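Local coordinates for protein putative glycoside hydrolase (Bacteroides ovatus, PDB 4ONZ) that is a putative glycoside hydrolase of unassigned function, probably folded as a five-bladed beta-propeller, at residues A[13-18]-A[353-358]; A[101-106]-A[117-122]; A[148-153]-A[216-221]; A[176-181]-A[204-209]; A[260-265]-A[322-327]. One frame throughout, in Å; residues are numbered along the deposited sequence.

The five contacts illustrate how a beta-propeller is held together between its sheets as well as within them. Contact 1 joins the two ends of the chain, so contacts 2 to 5 all lie inside the loop it closes. Contacts 2, 3 and 5 follow one another in sequence, and contact 4 is nested within contact 3. Contacts 2 and 3 both reach the sheet containing strands 118-126 and 144-151, with centres 15 Å apart; contacts 4 and 5 share the large mixed sheet, and their centres are 12 Å apart. Contact 5 also touches contact 1, where Val260 meets Ile15 and Trp13. Contacts 1 and 2 lie on opposite sides of the chain's centre, their centres about 32 Å apart.

Contact 1 of 5, residues A[13-18]-A[353-358]; sequences WVIGPF and VKKLKT
The indole of Trp13 carries a methyl group of its neighbour on one face: Val14 CG2 lies 3.8 Å above the ring plane of Trp13, over its centre. The ring nitrogen NE1 of Trp13 is hydrogen-bonded to Asp298, and the CB of Trp13 is directed away from 353-358, so this residue meets Lys355 through its carbonyl, Trp13 O lying 3.8 Å from Lys355 CE. The lysine does most of the reaching. Its CG sits in the crowded position between the backbone N and the carbonyl carbon (chi1 58°), and further bends at chi3 and chi4 fold the chain over the loop. Lys355 CE thereby comes within 3.2 Å of Val14 O, while Lys355 CD rests 4.0 Å from Ile15 CG1. The ammonium group donates to a water 2.8 Å from Lys355 NZ, and the same water accepts from the backbone of Gly16, 3.0 Å from its N. One solvent molecule thus links the two ends of the chain. Beside it, Ile15 CD1 and Leu356 CD2 make a looser apolar contact at 4.5 Å, and both side chains also rest on Leu334 of strand 333-340. The short 3-10 turn 354-356 is steadied by Val353 O, which accepts from Leu356 N and Lys357 NZ on opposite faces of its plane. These ends meet where the mixed sheet (281-288) adjoins the last (333-340), consistent with closure of a propeller ring.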
# COMPACT_ATOMS: atom_id res chain seq x y z
N TRP A 13 -2.67 21.30 -6.33
CA TRP A 13 -3.20 20.27 -5.44
C TRP A 13 -2.29 19.05 -5.26
O TRP A 13 -2.51 18.22 -4.38
CB TRP A 13 -4.56 19.77 -5.98
CG TRP A 13 -4.49 19.14 -7.35
CD1 TRP A 13 -4.68 19.76 -8.55
CD2 TRP A 13 -4.20 17.76 -7.65
NE1 TRP A 13 -4.53 18.85 -9.58
CE2 TRP A 13 -4.24 17.62 -9.05
CE3 TRP A 13 -3.92 16.64 -6.86
CZ2 TRP A 13 -4.01 16.40 -9.68
CZ3 TRP A 13 -3.69 15.43 -7.49
CH2 TRP A 13 -3.73 15.32 -8.89
N VAL A 14 -1.26 18.94 -6.10
CA VAL A 14 -0.36 17.79 -6.09
C VAL A 14 0.49 17.74 -4.82
O VAL A 14 1.02 18.76 -4.40
CB VAL A 14 0.53 17.79 -7.35
CG1 VAL A 14 1.50 16.62 -7.34
CG2 VAL A 14 -0.33 17.75 -8.60
N ILE A 15 0.60 16.57 -4.22
CA ILE A 15 1.42 16.42 -3.02
C ILE A 15 2.85 16.15 -3.48
O ILE A 15 3.10 15.25 -4.29
CB ILE A 15 0.92 15.30 -2.10
CG1 ILE A 15 -0.53 15.56 -1.70
CG2 ILE A 15 1.80 15.21 -0.86
CD1 ILE A 15 -1.16 14.47 -0.87
N GLY A 16 3.77 16.96 -2.98
CA GLY A 16 5.18 16.86 -3.34
C GLY A 16 5.84 18.23 -3.40
O GLY A 16 5.24 19.22 -2.99
N PRO A 17 7.07 18.30 -3.94
CA PRO A 17 7.82 17.17 -4.48
C PRO A 17 8.44 16.29 -3.40
O PRO A 17 8.77 16.78 -2.31
CB PRO A 17 8.92 17.86 -5.30
CG PRO A 17 9.17 19.13 -4.59
CD PRO A 17 7.88 19.53 -3.91
N PHE A 18 8.58 15.00 -3.71
CA PHE A 18 9.23 14.05 -2.82
C PHE A 18 10.65 13.85 -3.33
O PHE A 18 10.85 13.43 -4.47
CB PHE A 18 8.49 12.72 -2.78
CG PHE A 18 7.16 12.79 -2.09
CD1 PHE A 18 6.02 13.16 -2.79
CD2 PHE A 18 7.06 12.49 -0.75
CE1 PHE A 18 4.79 13.22 -2.15
CE2 PHE A 18 5.84 12.55 -0.11
CZ PHE A 18 4.70 12.92 -0.81
N VAL A 353 3.81 20.67 3.41
CA VAL A 353 2.63 20.01 4.00
C VAL A 353 1.42 20.90 4.30
O VAL A 353 0.42 20.42 4.85
CB VAL A 353 3.04 19.28 5.30
CG1 VAL A 353 4.09 18.22 4.99
CG2 VAL A 353 3.57 20.26 6.35
N LYS A 354 1.49 22.17 3.92
CA LYS A 354 0.41 23.12 4.20
C LYS A 354 -0.94 22.64 3.68
O LYS A 354 -1.96 22.79 4.37
CB LYS A 354 0.73 24.49 3.61
CG LYS A 354 -0.32 25.54 3.91
CD LYS A 354 0.15 26.94 3.55
CE LYS A 354 -0.84 27.98 4.03
NZ LYS A 354 -0.33 29.37 3.82
N LYS A 355 -0.96 22.05 2.49
CA LYS A 355 -2.22 21.58 1.88
C LYS A 355 -2.98 20.53 2.70
O LYS A 355 -4.18 20.33 2.47
CB LYS A 355 -2.00 21.08 0.45
CG LYS A 355 -0.99 19.95 0.29
CD LYS A 355 -0.92 19.46 -1.15
CE LYS A 355 -0.49 20.53 -2.15
NZ LYS A 355 0.91 21.01 -1.95
N LEU A 356 -2.29 19.89 3.64
CA LEU A 356 -2.92 18.88 4.50
C LEU A 356 -3.80 19.45 5.62
O LEU A 356 -4.62 18.73 6.19
CB LEU A 356 -1.86 17.98 5.14
CG LEU A 356 -0.86 17.29 4.22
CD1 LEU A 356 0.05 16.39 5.04
CD2 LEU A 356 -1.57 16.48 3.13
N LYS A 357 -3.62 20.73 5.96
CA LYS A 357 -4.45 21.38 7.00
C LYS A 357 -5.87 21.64 6.48
O LYS A 357 -6.05 22.36 5.50
CB LYS A 357 -3.82 22.69 7.49
CG LYS A 357 -2.95 22.55 8.74
CD LYS A 357 -1.87 21.48 8.62
CE LYS A 357 -0.81 21.84 7.59
NZ LYS A 357 0.27 20.82 7.57
N THR A 358 -6.86 21.05 7.14
CA THR A 358 -8.26 21.17 6.71
C THR A 358 -9.22 20.94 7.87
O THR A 358 -9.02 21.43 8.98
CB THR A 358 -8.58 20.17 5.58
OG1 THR A 358 -9.88 20.43 5.05
CG2 THR A 358 -8.51 18.71 6.09
O HOH W 1 3.04 19.28 -1.20

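Contact 2 of 5, residues A[101-106]-A[117-122]; sequences PVLFPA and GGCEDP
Cys119 turns its CB toward the loop 101-106, and each atom of its side chain finds a partner there. The CB of Cys119 lies 4.0 Å from Leu103 CD2, one methyl of the leucine fork, and nearly as close to the branch point CG. One bond further, SG turns away from its own carbonyl carbon and lies beside the backbone N (chi1 -44°). This brings Cys119 SG 4.0 Å from Leu103 CG and 4.0 Å from the carbonyl carbon of Phe104, where the sulfur rests against the peptide leading into Pro105. The proline ring borders it on that flank, with Pro105 CD 4.3 Å from Cys119 SG. In the propeller, this is a seam between successive sheets: Val102 and Leu103 form a classic beta bulge opposite Val84 of strand 82-89, whereas Cys119 lies on strand 118-126, which opens the next sheet. Leu103 and Cys119 both also touch Tyr136 of strand 132-139. One residue earlier, Pro105 lays its ring on bare backbone, its CG coming 3.8 Å from the CA of Gly118. That glycine has a backbone conformation (phi 88°, psi -156°) in which a side chain would collide with the carbonyl oxygen of Gly117. Trp115 and Thr81 also touch the proline ring.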
# COMPACT_ATOMS: atom_id res chain seq x y z
N PRO A 101 9.19 -12.22 11.57
CA PRO A 101 8.17 -11.45 10.86
C PRO A 101 6.99 -11.25 11.78
O PRO A 101 6.84 -12.00 12.76
CB PRO A 101 7.81 -12.35 9.69
CG PRO A 101 8.02 -13.73 10.22
CD PRO A 101 9.25 -13.61 11.09
N VAL A 102 6.14 -10.28 11.48
CA VAL A 102 4.99 -9.98 12.34
C VAL A 102 3.63 -10.40 11.78
O VAL A 102 2.63 -10.32 12.49
CB VAL A 102 4.96 -8.49 12.77
CG1 VAL A 102 6.20 -8.17 13.59
CG2 VAL A 102 4.85 -7.57 11.56
N LEU A 103 3.58 -10.79 10.50
CA LEU A 103 2.34 -11.32 9.90
C LEU A 103 2.79 -12.38 8.91
O LEU A 103 3.59 -12.11 8.01
CB LEU A 103 1.50 -10.25 9.19
CG LEU A 103 0.15 -10.74 8.65
CD1 LEU A 103 -0.77 -11.19 9.77
CD2 LEU A 103 -0.56 -9.67 7.84
N PHE A 104 2.27 -13.58 9.09
CA PHE A 104 2.69 -14.73 8.30
C PHE A 104 1.66 -15.84 8.37
O PHE A 104 0.81 -15.84 9.25
CB PHE A 104 4.03 -15.22 8.86
CG PHE A 104 4.06 -15.35 10.37
CD1 PHE A 104 3.67 -16.53 10.99
CD2 PHE A 104 4.50 -14.30 11.16
CE1 PHE A 104 3.70 -16.66 12.38
CE2 PHE A 104 4.53 -14.41 12.55
CZ PHE A 104 4.13 -15.59 13.16
N PRO A 105 1.73 -16.79 7.42
CA PRO A 105 0.81 -17.92 7.54
C PRO A 105 1.13 -18.68 8.83
O PRO A 105 2.31 -18.90 9.12
CB PRO A 105 1.06 -18.76 6.28
CG PRO A 105 2.17 -18.13 5.55
CD PRO A 105 2.51 -16.81 6.17
N ALA A 106 0.10 -19.02 9.59
CA ALA A 106 0.28 -19.66 10.89
C ALA A 106 -0.77 -20.73 11.17
O ALA A 106 -1.61 -21.03 10.32
CB ALA A 106 0.26 -18.59 11.98
N GLY A 117 0.99 -19.26 0.05
CA GLY A 117 1.56 -18.02 -0.50
C GLY A 117 1.83 -16.88 0.46
O GLY A 117 2.64 -15.99 0.18
N GLY A 118 1.13 -16.88 1.59
CA GLY A 118 1.37 -15.87 2.60
C GLY A 118 0.59 -14.57 2.47
O GLY A 118 -0.48 -14.52 1.85
N CYS A 119 1.18 -13.54 3.07
CA CYS A 119 0.61 -12.23 3.25
C CYS A 119 1.49 -11.18 2.56
O CYS A 119 2.66 -10.96 2.93
CB CYS A 119 0.54 -11.99 4.76
SG CYS A 119 -0.08 -13.41 5.72
N GLU A 120 0.91 -10.52 1.56
CA GLU A 120 1.60 -9.56 0.71
C GLU A 120 1.05 -8.14 0.79
O GLU A 120 -0.08 -7.91 1.19
CB GLU A 120 1.41 -9.96 -0.77
CG GLU A 120 1.70 -11.41 -1.13
CD GLU A 120 1.36 -11.74 -2.58
OE1 GLU A 120 0.71 -10.91 -3.26
OE2 GLU A 120 1.74 -12.84 -3.05
N ASP A 121 1.91 -7.22 0.37
CA ASP A 121 1.57 -5.83 0.10
C ASP A 121 0.63 -5.15 1.10
O ASP A 121 -0.51 -4.85 0.78
CB ASP A 121 0.94 -5.76 -1.29
CG ASP A 121 1.86 -6.28 -2.40
OD1 ASP A 121 3.00 -6.65 -2.14
OD2 ASP A 121 1.41 -6.30 -3.56
N PRO A 122 1.12 -4.89 2.31
CA PRO A 122 0.29 -4.23 3.30
C PRO A 122 0.14 -2.73 3.10
O PRO A 122 1.02 -2.06 2.55
CB PRO A 122 1.07 -4.47 4.60
CG PRO A 122 2.49 -4.52 4.16
CD PRO A 122 2.45 -5.24 2.84

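Contact 3 of 5, residues A[148-153]-A[216-221]; sequences VATSRD and NLIDWY
Apolar contact between Val148 and Ile218 carries most of this junction. The two branches of the valine divide the work: Val148 CG1 meets Ile218 CD1 at 3.8 Å, while CG2 leans toward the backbone and the tryptophan beyond it. The side chains of Val148 and Ile218 cross at about a right angle, and two torsions of the isoleucine together bring its tip to the strand: chi1 (-53°) sets CG1 beside its own backbone N, and chi2 (-57°) places CD1. The same methyl also touches Thr150, with Ile218 CD1 3.8 Å from Thr150 CG2; the threonine hydroxyl is engaged elsewhere, with His160. At the edge of the Trp220 indole, near its plane, Val148 CG2 approaches Trp220 CD1 at 4.2 Å. Carbonyl oxygens complete the surface against which the valine packs: Val148 CG1 is 3.7 Å from Leu217 O, and Val148 CG2 is 3.7 Å from Ile218 O. Two sheets of the propeller meet here, strand 144-151 of one facing the loop that joins strands 210-214 and 221-222 of the next. No hydrogen bond crosses between the segments; several brace the loop. Asn216 OD1 accepts from the backbone N of Ile218, making an Asx turn, and from the N of Asp219. The other end of the amide, Asn216 ND2, donates almost straight (171°) to Asp219 OD2 at 3.1 Å. A weak bond from Trp220 NE1 to Leu217 O ties the indole back to the turn.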
# COMPACT_ATOMS: atom_id res chain seq x y z
N VAL A 148 -7.84 -8.37 5.98
CA VAL A 148 -7.70 -7.38 7.04
C VAL A 148 -7.08 -7.98 8.29
O VAL A 148 -7.49 -9.05 8.72
CB VAL A 148 -9.08 -6.82 7.46
CG1 VAL A 148 -8.93 -5.77 8.56
CG2 VAL A 148 -9.84 -6.25 6.27
N ALA A 149 -6.12 -7.25 8.87
CA ALA A 149 -5.53 -7.59 10.17
C ALA A 149 -5.51 -6.32 11.01
O ALA A 149 -5.47 -5.22 10.47
CB ALA A 149 -4.10 -8.12 10.01
N THR A 150 -5.59 -6.46 12.33
CA THR A 150 -5.53 -5.31 13.22
C THR A 150 -4.46 -5.52 14.29
O THR A 150 -4.03 -6.65 14.56
CB THR A 150 -6.88 -4.99 13.92
OG1 THR A 150 -7.31 -6.12 14.69
CG2 THR A 150 -7.96 -4.64 12.89
N SER A 151 -4.01 -4.41 14.85
CA SER A 151 -3.01 -4.42 15.90
C SER A 151 -3.05 -3.11 16.67
O SER A 151 -3.46 -2.08 16.14
CB SER A 151 -1.62 -4.61 15.31
OG SER A 151 -0.64 -4.69 16.34
N ARG A 152 -2.61 -3.17 17.92
CA ARG A 152 -2.45 -1.97 18.72
C ARG A 152 -0.99 -1.63 18.95
O ARG A 152 -0.67 -0.47 19.21
CB ARG A 152 -3.22 -2.08 20.04
CG ARG A 152 -4.70 -1.86 19.82
CD ARG A 152 -5.49 -1.69 21.11
NE ARG A 152 -6.70 -0.95 20.79
CZ ARG A 152 -6.79 0.38 20.75
NH1 ARG A 152 -5.74 1.16 21.05
NH2 ARG A 152 -7.94 0.95 20.43
N ASP A 153 -0.11 -2.62 18.86
CA ASP A 153 1.33 -2.41 19.07
C ASP A 153 2.20 -2.54 17.82
O ASP A 153 3.40 -2.32 17.89
CB ASP A 153 1.86 -3.32 20.19
CG ASP A 153 1.82 -4.81 19.83
OD1 ASP A 153 1.45 -5.18 18.70
OD2 ASP A 153 2.18 -5.62 20.72
N ASN A 216 -17.21 -1.08 10.39
CA ASN A 216 -16.25 -1.53 11.40
C ASN A 216 -14.78 -1.71 10.97
O ASN A 216 -13.97 -2.20 11.75
CB ASN A 216 -16.77 -2.86 11.97
CG ASN A 216 -16.84 -3.95 10.92
OD1 ASN A 216 -16.34 -3.80 9.81
ND2 ASN A 216 -17.48 -5.06 11.26
N LEU A 217 -14.45 -1.31 9.75
CA LEU A 217 -13.09 -1.45 9.20
C LEU A 217 -12.64 -2.89 8.90
O LEU A 217 -11.54 -3.10 8.39
CB LEU A 217 -12.06 -0.73 10.09
CG LEU A 217 -12.22 0.80 10.18
CD1 LEU A 217 -11.54 1.39 11.41
CD2 LEU A 217 -11.69 1.49 8.92
N ILE A 218 -13.51 -3.87 9.16
CA ILE A 218 -13.21 -5.28 8.97
C ILE A 218 -14.01 -5.86 7.81
O ILE A 218 -13.46 -6.53 6.92
CB ILE A 218 -13.54 -6.08 10.26
CG1 ILE A 218 -12.86 -5.46 11.49
CG2 ILE A 218 -13.14 -7.54 10.12
CD1 ILE A 218 -11.36 -5.35 11.39
N ASP A 219 -15.32 -5.63 7.82
CA ASP A 219 -16.20 -6.11 6.76
C ASP A 219 -16.44 -4.95 5.79
O ASP A 219 -17.03 -3.94 6.16
CB ASP A 219 -17.52 -6.62 7.35
CG ASP A 219 -17.32 -7.77 8.31
OD1 ASP A 219 -16.77 -8.82 7.89
OD2 ASP A 219 -17.71 -7.64 9.48
N TRP A 220 -15.97 -5.10 4.55
CA TRP A 220 -16.07 -4.06 3.55
C TRP A 220 -17.08 -4.40 2.47
O TRP A 220 -17.20 -5.57 2.06
CB TRP A 220 -14.69 -3.79 2.93
CG TRP A 220 -13.73 -3.16 3.90
CD1 TRP A 220 -12.92 -3.81 4.78
CD2 TRP A 220 -13.52 -1.76 4.11
NE1 TRP A 220 -12.19 -2.90 5.50
CE2 TRP A 220 -12.54 -1.63 5.11
CE3 TRP A 220 -14.05 -0.60 3.54
CZ2 TRP A 220 -12.09 -0.40 5.57
CZ3 TRP A 220 -13.60 0.64 3.99
CH2 TRP A 220 -12.62 0.73 4.99
N TYR A 221 -17.76 -3.37 1.98
CA TYR A 221 -18.83 -3.48 1.00
C TYR A 221 -18.45 -2.74 -0.28
O TYR A 221 -18.50 -1.52 -0.32
CB TYR A 221 -20.13 -2.91 1.59
CG TYR A 221 -20.66 -3.80 2.70
CD1 TYR A 221 -20.07 -3.81 3.95
CD2 TYR A 221 -21.73 -4.66 2.47
CE1 TYR A 221 -20.52 -4.65 4.95
CE2 TYR A 221 -22.20 -5.50 3.47
CZ TYR A 221 -21.59 -5.48 4.71
OH TYR A 221 -22.03 -6.31 5.72

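Contact 4 of 5, residues A[176-181]-A[204-209]; sequences FCKSGS and WGEHAI
Lys178 and Glu206 run obliquely across each other, aliphatic carbon against carboxylate. With chi1 at 57° and chi2 extended, Lys178 CD lies 3.6 Å from Glu206 OE1; the bend at chi3 (60°) then turns CE and NZ, yet the charged ends stay too far apart for a salt bridge. A water spans the difference: it accepts from Lys178 NZ at 2.6 Å and donates to Glu206 OE2 at 2.7 Å, bridging two groups whose opposite charges probably also attract. Also at Glu206 OE1, the Phe176 ring presents its edge, nearly parallel to the carboxylate, the planes 9° apart. Trp204 is oriented differently: its CZ3 lies 3.7 Å from Cys177 CB, met obliquely, while the carbonyl O of Lys178 lies near the ring's edge. The backbones pair beside it. Gly205 N donates to Ser179 O at 3.1 Å, and more weakly to Lys178 O; Ser179 O also receives a CA-H...O contact from Trp204 CA, at 3.1 Å. Gly180 and Trp204 form an antiparallel, non-hydrogen-bonded pair. The contact lies where strand 180-187 begins and strand 200-204 ends, at the edge of their pairing, with strand 245-255 alongside, where Glu247 is hydrogen-bonded to Ser179 OG, and strand 144-151 of the preceding sheet touching Phe176 and Cys177.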
# COMPACT_ATOMS: atom_id res chain seq x y z
N PHE A 176 -10.53 -12.22 -7.05
CA PHE A 176 -9.11 -11.87 -7.07
C PHE A 176 -9.05 -10.35 -6.89
O PHE A 176 -9.60 -9.60 -7.70
CB PHE A 176 -8.49 -12.29 -8.41
CG PHE A 176 -6.99 -12.23 -8.46
CD1 PHE A 176 -6.32 -11.01 -8.51
CD2 PHE A 176 -6.24 -13.41 -8.52
CE1 PHE A 176 -4.94 -10.97 -8.58
CE2 PHE A 176 -4.85 -13.37 -8.61
CZ PHE A 176 -4.21 -12.14 -8.63
N CYS A 177 -8.43 -9.89 -5.81
CA CYS A 177 -8.35 -8.47 -5.51
C CYS A 177 -7.22 -8.16 -4.54
O CYS A 177 -6.76 -9.04 -3.80
CB CYS A 177 -9.69 -7.94 -4.96
SG CYS A 177 -10.31 -8.80 -3.50
N LYS A 178 -6.77 -6.91 -4.57
CA LYS A 178 -5.66 -6.46 -3.75
C LYS A 178 -5.61 -4.94 -3.70
O LYS A 178 -6.37 -4.27 -4.41
CB LYS A 178 -4.35 -6.98 -4.32
CG LYS A 178 -4.09 -6.59 -5.76
CD LYS A 178 -2.75 -7.08 -6.30
CE LYS A 178 -2.62 -8.59 -6.27
NZ LYS A 178 -1.32 -8.98 -6.88
N SER A 179 -4.74 -4.43 -2.83
CA SER A 179 -4.42 -3.01 -2.71
C SER A 179 -5.55 -2.12 -2.20
O SER A 179 -6.27 -1.48 -2.98
CB SER A 179 -3.89 -2.50 -4.05
OG SER A 179 -2.90 -3.40 -4.56
N GLY A 180 -5.69 -2.08 -0.88
CA GLY A 180 -6.73 -1.28 -0.22
C GLY A 180 -6.21 -0.02 0.44
O GLY A 180 -5.36 -0.10 1.33
N SER A 181 -6.71 1.14 0.01
CA SER A 181 -6.28 2.45 0.53
C SER A 181 -7.38 3.18 1.32
O SER A 181 -8.24 3.88 0.74
CB SER A 181 -5.80 3.33 -0.61
OG SER A 181 -4.72 2.73 -1.26
N TRP A 204 -9.76 0.86 -3.61
CA TRP A 204 -9.07 -0.40 -3.72
C TRP A 204 -9.00 -0.84 -5.18
O TRP A 204 -9.81 -0.40 -6.01
CB TRP A 204 -9.76 -1.48 -2.87
CG TRP A 204 -11.15 -1.87 -3.35
CD1 TRP A 204 -12.34 -1.29 -2.99
CD2 TRP A 204 -11.47 -2.93 -4.26
NE1 TRP A 204 -13.38 -1.93 -3.63
CE2 TRP A 204 -12.88 -2.93 -4.41
CE3 TRP A 204 -10.71 -3.88 -4.96
CZ2 TRP A 204 -13.53 -3.83 -5.24
CZ3 TRP A 204 -11.37 -4.77 -5.80
CH2 TRP A 204 -12.77 -4.74 -5.93
N GLY A 205 -8.02 -1.68 -5.49
CA GLY A 205 -7.90 -2.29 -6.80
C GLY A 205 -6.55 -2.20 -7.47
O GLY A 205 -5.70 -1.38 -7.10
N GLU A 206 -6.37 -3.07 -8.47
CA GLU A 206 -5.15 -3.15 -9.27
C GLU A 206 -5.41 -2.76 -10.74
O GLU A 206 -4.71 -1.91 -11.29
CB GLU A 206 -4.61 -4.58 -9.18
CG GLU A 206 -3.36 -4.83 -9.99
CD GLU A 206 -2.90 -6.28 -9.94
OE1 GLU A 206 -3.73 -7.19 -9.72
OE2 GLU A 206 -1.71 -6.51 -10.16
N HIS A 207 -6.40 -3.39 -11.37
CA HIS A 207 -6.74 -3.12 -12.77
C HIS A 207 -7.64 -1.91 -12.98
O HIS A 207 -7.84 -1.46 -14.10
CB HIS A 207 -7.38 -4.34 -13.42
CG HIS A 207 -6.46 -5.52 -13.50
ND1 HIS A 207 -5.68 -5.78 -14.60
CD2 HIS A 207 -6.19 -6.49 -12.60
CE1 HIS A 207 -4.97 -6.88 -14.38
NE2 HIS A 207 -5.26 -7.32 -13.17
N ALA A 208 -8.23 -1.44 -11.89
CA ALA A 208 -9.06 -0.26 -11.89
C ALA A 208 -9.09 0.20 -10.44
O ALA A 208 -8.74 -0.56 -9.55
CB ALA A 208 -10.46 -0.58 -12.35
N ILE A 209 -9.51 1.43 -10.22
CA ILE A 209 -9.68 1.93 -8.86
C ILE A 209 -11.17 1.84 -8.55
O ILE A 209 -12.00 2.47 -9.22
CB ILE A 209 -9.21 3.38 -8.69
CG1 ILE A 209 -7.73 3.53 -9.05
CG2 ILE A 209 -9.48 3.86 -7.26
CD1 ILE A 209 -6.75 2.82 -8.14
O HOH W 2 -1.21 -9.07 -9.50

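Contact 5 of 5, residues A[260-265]-A[322-327]; sequences VLVYNG and VFIEGL
Two neighbouring sheets of the beta-propeller are joined here chiefly through one side-chain amide, beside an unidentified ligand, probably from the crystallisation liquor, that lies about 3 Å from the Phe323 side chain and may mark a pocket. Strand 258-266 belongs to the large mixed sheet and strand 322-330 opens the last one; the short segments run roughly antiparallel, their axes 6.7 Å apart at closest approach. Asn264 spans the gap between them, using both ends of its amide on the backbone of a single residue. Its OD1 accepts from Ile324 N at 2.9 Å, the donor tilted somewhat from the amide carbonyl plane. Its ND2 donates to Ile324 O, also at 2.9 Å, in a nearly straight bond (174°) lying in the amide plane. Two bonds of this kind fix the rotation of the amide and satisfy both polar groups of a buried residue. With CG beside the backbone N (chi1 -62°), the amide is set facing the Ile324 backbone. Further along, Val262 CG1 meets Ile324 CG2 at 4.0 Å, with Pro250 touching both residues. Tyr281 meets the Phe323 ring edge-to-face, and Glu325 OE1 lies in the ring plane at its edge. The amide of Asn264 stacks on the same ring with the planes 22° apart, placing Asn264 ND2 over the centre of the Phe323 ring, 3.5 Å above its plane.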
# COMPACT_ATOMS: atom_id res chain seq x y z
N VAL A 260 -6.86 13.16 -2.11
CA VAL A 260 -5.80 12.76 -3.03
C VAL A 260 -5.48 11.28 -2.80
O VAL A 260 -5.21 10.83 -1.66
CB VAL A 260 -4.51 13.61 -2.89
CG1 VAL A 260 -3.37 13.03 -3.73
CG2 VAL A 260 -4.79 15.06 -3.30
N LEU A 261 -5.53 10.52 -3.89
CA LEU A 261 -5.14 9.12 -3.86
C LEU A 261 -3.84 9.02 -4.65
O LEU A 261 -3.80 9.36 -5.84
CB LEU A 261 -6.20 8.24 -4.51
CG LEU A 261 -5.83 6.75 -4.64
CD1 LEU A 261 -5.65 6.09 -3.28
CD2 LEU A 261 -6.87 6.00 -5.47
N VAL A 262 -2.76 8.60 -3.98
CA VAL A 262 -1.51 8.30 -4.65
C VAL A 262 -1.67 6.87 -5.17
O VAL A 262 -2.02 5.95 -4.41
CB VAL A 262 -0.28 8.43 -3.73
CG1 VAL A 262 0.96 7.84 -4.39
CG2 VAL A 262 -0.04 9.89 -3.36
N TYR A 263 -1.46 6.67 -6.47
CA TYR A 263 -1.62 5.35 -7.05
C TYR A 263 -0.46 5.00 -7.97
O TYR A 263 0.30 5.87 -8.40
CB TYR A 263 -2.97 5.23 -7.76
CG TYR A 263 -3.10 5.95 -9.08
CD1 TYR A 263 -3.50 7.28 -9.15
CD2 TYR A 263 -2.88 5.28 -10.28
CE1 TYR A 263 -3.64 7.93 -10.36
CE2 TYR A 263 -3.03 5.92 -11.50
CZ TYR A 263 -3.41 7.23 -11.54
OH TYR A 263 -3.54 7.85 -12.77
N ASN A 264 -0.33 3.72 -8.24
CA ASN A 264 0.73 3.21 -9.07
C ASN A 264 0.21 2.77 -10.42
O ASN A 264 -0.75 2.00 -10.51
CB ASN A 264 1.37 2.03 -8.36
CG ASN A 264 1.99 2.43 -7.05
OD1 ASN A 264 2.95 3.18 -7.03
ND2 ASN A 264 1.43 1.95 -5.96
N GLY A 265 0.85 3.27 -11.47
CA GLY A 265 0.48 2.92 -12.83
C GLY A 265 1.53 1.99 -13.40
O GLY A 265 2.72 2.21 -13.20
N VAL A 322 9.24 1.47 -9.51
CA VAL A 322 8.95 1.93 -8.15
C VAL A 322 7.47 1.71 -7.84
O VAL A 322 6.62 1.86 -8.72
CB VAL A 322 9.34 3.41 -7.92
CG1 VAL A 322 10.83 3.59 -8.14
CG2 VAL A 322 8.56 4.36 -8.82
N PHE A 323 7.18 1.32 -6.60
CA PHE A 323 5.81 1.01 -6.18
C PHE A 323 5.56 1.63 -4.82
O PHE A 323 6.10 1.18 -3.81
CB PHE A 323 5.60 -0.50 -6.14
CG PHE A 323 4.16 -0.92 -6.01
CD1 PHE A 323 3.35 -1.00 -7.13
CD2 PHE A 323 3.63 -1.25 -4.78
CE1 PHE A 323 2.03 -1.40 -7.03
CE2 PHE A 323 2.31 -1.65 -4.68
CZ PHE A 323 1.51 -1.73 -5.80
N ILE A 324 4.75 2.69 -4.82
CA ILE A 324 4.49 3.52 -3.64
C ILE A 324 3.42 2.90 -2.77
O ILE A 324 2.33 2.60 -3.26
CB ILE A 324 4.02 4.93 -4.02
CG1 ILE A 324 4.91 5.55 -5.11
CG2 ILE A 324 3.97 5.84 -2.79
CD1 ILE A 324 6.38 5.57 -4.82
N GLU A 325 3.71 2.72 -1.48
CA GLU A 325 2.75 2.01 -0.63
C GLU A 325 2.62 2.51 0.81
O GLU A 325 1.66 2.14 1.51
CB GLU A 325 3.10 0.52 -0.69
CG GLU A 325 2.08 -0.46 -0.11
CD GLU A 325 2.40 -1.89 -0.50
OE1 GLU A 325 3.03 -2.10 -1.57
OE2 GLU A 325 2.03 -2.83 0.26
N GLY A 326 3.56 3.36 1.25
CA GLY A 326 3.52 3.93 2.58
C GLY A 326 3.64 5.44 2.55
O GLY A 326 4.40 5.98 1.77
N LEU A 327 2.89 6.11 3.42
CA LEU A 327 2.91 7.55 3.52
C LEU A 327 2.70 7.95 4.97
O LEU A 327 1.65 7.64 5.56
CB LEU A 327 1.82 8.16 2.64
CG LEU A 327 1.74 9.69 2.66
CD1 LEU A 327 3.02 10.32 2.11
CD2 LEU A 327 0.52 10.14 1.87